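Side-chain contacts in muramoyltetrapeptide carboxypeptidase (PDB 6UUK), which probably acts as a serine-type LD-carboxypeptidase that removes the C-terminal residue from muramoyl tetrapeptides of the bacterial cell wall: residues T310-G315 / V321-G326; L147-S152 / E193-P198. All coordinates share one frame; numbering follows the deposited sequence.

Contact 1: residues T310-G315 / V321-G326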
loop_
_atom_site.group_PDB
_atom_site.type_symbol
_atom_site.label_atom_id
_atom_site.label_comp_id
_atom_site.label_asym_id
_atom_site.label_seq_id
_atom_site.Cartn_x
_atom_site.Cartn_y
_atom_site.Cartn_z
ATOM N N THR B 310 -9.222 19.159 6.853
ATOM C CA THR B 310 -10.205 18.149 6.491
ATOM C C THR B 310 -11.445 18.806 5.897
ATOM O O THR B 310 -11.614 20.028 5.933
ATOM C CB THR B 310 -10.592 17.300 7.708
ATOM O OG1 THR B 310 -11.351 18.097 8.627
ATOM C CG2 THR B 310 -9.347 16.780 8.408
ATOM N N GLY B 311 -12.318 17.969 5.339
ATOM C CA GLY B 311 -13.581 18.419 4.797
ATOM C C GLY B 311 -13.634 18.559 3.291
ATOM O O GLY B 311 -14.681 18.957 2.765
ATOM N N LEU B 312 -12.552 18.252 2.586
ATOM C CA LEU B 312 -12.529 18.363 1.133
ATOM C C LEU B 312 -13.599 17.466 0.521
ATOM O O LEU B 312 -13.571 16.244 0.740
ATOM C CB LEU B 312 -11.152 17.984 0.593
ATOM C CG LEU B 312 -10.963 18.026 -0.926
ATOM C CD1 LEU B 312 -11.055 19.451 -1.450
ATOM C CD2 LEU B 312 -9.639 17.393 -1.321
ATOM N N PRO B 313 -14.549 18.012 -0.242
ATOM C CA PRO B 313 -15.623 17.179 -0.818
ATOM C C PRO B 313 -15.177 16.479 -2.095
ATOM O O PRO B 313 -15.616 16.774 -3.211
ATOM C CB PRO B 313 -16.740 18.202 -1.052
ATOM C CG PRO B 313 -16.049 19.548 -1.161
ATOM C CD PRO B 313 -14.611 19.398 -0.732
ATOM N N PHE B 314 -14.269 15.521 -1.931
ATOM C CA PHE B 314 -13.757 14.751 -3.053
ATOM C C PHE B 314 -13.475 13.326 -2.601
ATOM O O PHE B 314 -12.946 13.104 -1.509
ATOM C CB PHE B 314 -12.489 15.382 -3.637
ATOM C CG PHE B 314 -11.890 14.593 -4.762
ATOM C CD1 PHE B 314 -12.444 14.642 -6.029
ATOM C CD2 PHE B 314 -10.776 13.798 -4.553
ATOM C CE1 PHE B 314 -11.900 13.914 -7.067
ATOM C CE2 PHE B 314 -10.226 13.069 -5.586
ATOM C CZ PHE B 314 -10.789 13.126 -6.845
ATOM N N GLY B 315 -13.830 12.372 -3.452
ATOM C CA GLY B 315 -13.623 10.969 -3.151
ATOM C C GLY B 315 -14.540 10.111 -4.005
ATOM O O GLY B 315 -15.046 10.558 -5.034
ATOM N N VAL B 321 -15.884 17.002 -6.665
ATOM C CA VAL B 321 -15.413 18.137 -7.443
ATOM C C VAL B 321 -14.287 17.675 -8.358
ATOM O O VAL B 321 -13.709 16.597 -8.190
ATOM C CB VAL B 321 -14.947 19.302 -6.545
ATOM C CG1 VAL B 321 -16.111 19.848 -5.735
ATOM C CG2 VAL B 321 -13.820 18.848 -5.631
ATOM N N THR B 322 -13.976 18.513 -9.343
ATOM C CA THR B 322 -12.885 18.265 -10.277
ATOM C C THR B 322 -11.692 19.113 -9.851
ATOM O O THR B 322 -11.741 20.345 -9.918
ATOM C CB THR B 322 -13.305 18.583 -11.711
ATOM O OG1 THR B 322 -14.351 17.690 -12.111
ATOM C CG2 THR B 322 -12.124 18.429 -12.657
ATOM N N LEU B 323 -10.624 18.452 -9.410
ATOM C CA LEU B 323 -9.444 19.133 -8.896
ATOM C C LEU B 323 -8.327 19.074 -9.923
ATOM O O LEU B 323 -7.846 17.976 -10.246
ATOM C CB LEU B 323 -8.991 18.504 -7.579
ATOM C CG LEU B 323 -9.993 18.582 -6.427
ATOM C CD1 LEU B 323 -9.454 17.885 -5.187
ATOM C CD2 LEU B 323 -10.342 20.031 -6.119
ATOM N N PRO B 324 -7.887 20.213 -10.463
ATOM C CA PRO B 324 -6.766 20.198 -11.414
ATOM C C PRO B 324 -5.454 19.806 -10.755
ATOM O O PRO B 324 -4.836 20.617 -10.058
ATOM C CB PRO B 324 -6.722 21.644 -11.930
ATOM C CG PRO B 324 -8.070 22.217 -11.610
ATOM C CD PRO B 324 -8.492 21.549 -10.342
ATOM N N VAL B 325 -5.020 18.566 -10.969
ATOM C CA VAL B 325 -3.746 18.109 -10.425
ATOM C C VAL B 325 -2.616 18.798 -11.179
ATOM O O VAL B 325 -2.477 18.643 -12.399
ATOM C CB VAL B 325 -3.624 16.584 -10.513
ATOM C CG1 VAL B 325 -2.226 16.144 -10.113
ATOM C CG2 VAL B 325 -4.668 15.921 -9.629
ATOM N N GLY B 326 -1.802 19.562 -10.455
ATOM C CA GLY B 326 -0.733 20.336 -11.046
ATOM C C GLY B 326 -1.005 21.821 -11.137
ATOM O O GLY B 326 -0.109 22.574 -11.539
#

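Contact 2: residues L147-S152 / E193-P198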
loop_
_atom_site.group_PDB
_atom_site.type_symbol
_atom_site.label_atom_id
_atom_site.label_comp_id
_atom_site.label_asym_id
_atom_site.label_seq_id
_atom_site.Cartn_x
_atom_site.Cartn_y
_atom_site.Cartn_z
ATOM N N LEU B 147 -6.764 16.991 -21.932
ATOM C CA LEU B 147 -7.184 17.221 -20.551
ATOM C C LEU B 147 -7.661 15.888 -19.983
ATOM O O LEU B 147 -8.816 15.497 -20.149
ATOM C CB LEU B 147 -8.268 18.292 -20.481
ATOM C CG LEU B 147 -7.830 19.758 -20.371
ATOM C CD1 LEU B 147 -6.911 20.170 -21.513
ATOM C CD2 LEU B 147 -9.046 20.669 -20.308
ATOM N N PHE B 148 -6.754 15.187 -19.307
ATOM C CA PHE B 148 -7.063 13.881 -18.743
ATOM C C PHE B 148 -7.788 14.038 -17.412
ATOM O O PHE B 148 -7.358 14.807 -16.547
ATOM C CB PHE B 148 -5.784 13.065 -18.554
ATOM C CG PHE B 148 -5.068 12.751 -19.838
ATOM C CD1 PHE B 148 -5.314 11.566 -20.510
ATOM C CD2 PHE B 148 -4.150 13.641 -20.371
ATOM C CE1 PHE B 148 -4.657 11.273 -21.692
ATOM C CE2 PHE B 148 -3.490 13.354 -21.552
ATOM C CZ PHE B 148 -3.744 12.169 -22.212
ATOM N N VAL B 149 -8.890 13.308 -17.249
ATOM C CA VAL B 149 -9.665 13.320 -16.017
ATOM C C VAL B 149 -9.834 11.889 -15.528
ATOM O O VAL B 149 -9.776 10.933 -16.308
ATOM C CB VAL B 149 -11.042 14.001 -16.198
ATOM C CG1 VAL B 149 -10.873 15.426 -16.703
ATOM C CG2 VAL B 149 -11.915 13.202 -17.141
ATOM N N GLY B 150 -10.036 11.747 -14.229
ATOM C CA GLY B 150 -10.208 10.440 -13.628
ATOM C C GLY B 150 -9.794 10.461 -12.171
ATOM O O GLY B 150 -9.315 11.464 -11.650
ATOM N N HIS B 151 -9.995 9.319 -11.522
ATOM C CA HIS B 151 -9.647 9.151 -10.115
ATOM C C HIS B 151 -9.443 7.661 -9.850
ATOM O O HIS B 151 -9.376 6.852 -10.781
ATOM C CB HIS B 151 -10.722 9.757 -9.207
ATOM C CG HIS B 151 -12.042 9.053 -9.280
ATOM N ND1 HIS B 151 -13.009 9.377 -10.207
ATOM C CD2 HIS B 151 -12.555 8.043 -8.538
ATOM C CE1 HIS B 151 -14.060 8.596 -10.035
ATOM N NE2 HIS B 151 -13.811 7.778 -9.027
ATOM N N SER B 152 -9.341 7.303 -8.569
ATOM C CA SER B 152 -9.150 5.920 -8.116
ATOM C C SER B 152 -7.830 5.418 -8.686
ATOM O O SER B 152 -6.790 6.055 -8.438
ATOM C CB SER B 152 -10.387 5.097 -8.480
ATOM O OG SER B 152 -10.224 3.739 -8.103
ATOM N N GLU B 193 -17.635 23.016 -15.338
ATOM C CA GLU B 193 -17.132 24.349 -15.021
ATOM C C GLU B 193 -15.611 24.393 -15.075
ATOM O O GLU B 193 -15.033 25.338 -15.624
ATOM C CB GLU B 193 -17.639 24.784 -13.646
ATOM C CG GLU B 193 -17.322 26.228 -13.293
ATOM C CD GLU B 193 -17.904 26.638 -11.954
ATOM O OE1 GLU B 193 -18.328 25.746 -11.190
ATOM O OE2 GLU B 193 -17.939 27.853 -11.667
ATOM N N THR B 194 -14.946 23.381 -14.514
ATOM C CA THR B 194 -13.486 23.366 -14.512
ATOM C C THR B 194 -12.923 23.257 -15.924
ATOM O O THR B 194 -11.843 23.793 -16.202
ATOM C CB THR B 194 -12.974 22.215 -13.643
ATOM O OG1 THR B 194 -13.644 22.238 -12.377
ATOM C CG2 THR B 194 -11.474 22.342 -13.412
HETATM N N MSE B 195 -13.633 22.584 -16.824
HETATM C CA MSE B 195 -13.179 22.437 -18.201
HETATM C C MSE B 195 -13.307 23.744 -18.979
HETATM O O MSE B 195 -12.539 23.999 -19.906
HETATM C CB MSE B 195 -13.968 21.337 -18.915
HETATM C CG MSE B 195 -13.921 19.970 -18.247
HETATM SE SE MSE B 195 -12.123 19.241 -18.061
HETATM C CE MSE B 195 -11.800 19.709 -16.197
ATOM N N THR B 196 -14.281 24.572 -18.596
ATOM C CA THR B 196 -14.604 25.782 -19.339
ATOM C C THR B 196 -14.267 27.071 -18.602
ATOM O O THR B 196 -14.374 28.147 -19.201
ATOM C CB THR B 196 -16.096 25.795 -19.707
ATOM O OG1 THR B 196 -16.887 25.773 -18.512
ATOM C CG2 THR B 196 -16.446 24.584 -20.562
ATOM N N SER B 197 -13.866 27.002 -17.333
ATOM C CA SER B 197 -13.522 28.207 -16.599
ATOM C C SER B 197 -12.062 28.173 -16.167
ATOM O O SER B 197 -11.558 27.118 -15.768
ATOM C CB SER B 197 -14.417 28.385 -15.363
ATOM O OG SER B 197 -14.086 29.570 -14.659
ATOM N N PRO B 198 -11.356 29.306 -16.239
ATOM C CA PRO B 198 -9.934 29.309 -15.858
ATOM C C PRO B 198 -9.698 29.184 -14.364
ATOM O O PRO B 198 -8.569 28.879 -13.961
ATOM C CB PRO B 198 -9.429 30.661 -16.386
ATOM C CG PRO B 198 -10.490 31.144 -17.337
ATOM C CD PRO B 198 -11.775 30.593 -16.815
#

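Contact 1: residues T310-G315 / V321-G326
Phe314 and Leu323 meet through a ring face and a methyl group, and they form the dense part of this contact. The branch CD1 of Leu323 lies over one face of the phenyl ring, 4.1 Å from Phe314 CG. The same methyl also serves Leu312, whose CD2 comes at it tip to tip, with 3.9 Å from Leu312 CD2 to Leu323 CD1. Both residues of 310-315 that use this methyl hold CG anti to the backbone N (chi1 178° in Phe314), which carries their ends across to the strand. A different partner takes the ring's edge: Val321 O sits near the ring plane, 3.2 Å from Phe314 CD1, so the partly positive C-H edge faces a carbonyl. The ring thus has one neighbour over a face and another at its edge.

Packing slackens toward Pro313, which is partly exposed and whose CG comes no nearer than 4.6 Å to Val321 CG1. The polar link here is weak: Val321 N gives Pro313 O a hydrogen bond of 3.5 Å, with an N-H...O angle of 130°. Val321 CG2 lies 3.7 Å from Pro313 O. Pro313 is the centre of an inverse gamma turn, closed by a weak bond from Phe314 N to Leu312 O.

Phe244 of strand 242-248 touches both Leu312 and Leu323, and Glu246, predicted to belong to the charge relay system, is touched by Phe314. Segment 310-315 continues along strand 273-280 as far as Phe314, through backbone bonds to Leu276 and His278. The chain then crosses to the other sheet, where strand 323-325 is outermost and the backbone of Leu323 bonds Ser170. This domain-bridging loop carries His316, a relay residue in the predicted active site of this S66-family peptidase.

Contact 2: residues L147-S152 / E193-P198
Leu147 and Met195 run past one another in opposite directions, one reaching out from a strand and the other coming in from the last turn of a helix. Met195, present as selenomethionine, has its chain bent at chi2 (-59°) and again at chi3 (99°). Those bends lay the selenium against the strand, although the CB of Met195 does not itself point there. Met195 SE lies 4.1 Å from Leu147 CD2. A second branch, Val149 CG1, is 4.2 Å from Met195 SE. Leu147 and Val149, two residues apart on strand 147-150, send their CB atoms to the helix side, while Phe148 between them turns to the other face and meets Phe157. No hydrogen bond joins the segments, and the match is purely apolar.

Phe169 and Ile119, on the strands flanking 147-150, also touch Met195 and extend its seat across the sheet. Helix 185-196 therefore packs on one face of a largely parallel alpha/beta sheet. Beyond that seat the chain runs on past the strand to Ser152, the predicted nucleophile, whose phi of 61° before helix 155-163 is consistent with the strand-turn-helix of a nucleophile elbow.

Both contacts are buried and belong to one neighbourhood, with centres about 11 Å apart and the six-stranded sheet reached by each. They also touch directly: Thr322 CG2 packs on Met195 CE at 3.8 Å, and Phe314 CZ lies 4.1 Å from His151 CB. Helix 185-196 is shared, since Val321 of contact 1 rests on its Phe186 and His190. Contact 2 is a wholly apolar helix-on-sheet seat; its touching residues lie away from the predicted site, although their segment leads to Ser152. Contact 1 mixes aliphatic and aromatic packing with carbonyl contacts where the two sheets approach. His151, near the end of 147-152, stacks edge-to-face with His316, in the loop between the segments of contact 1.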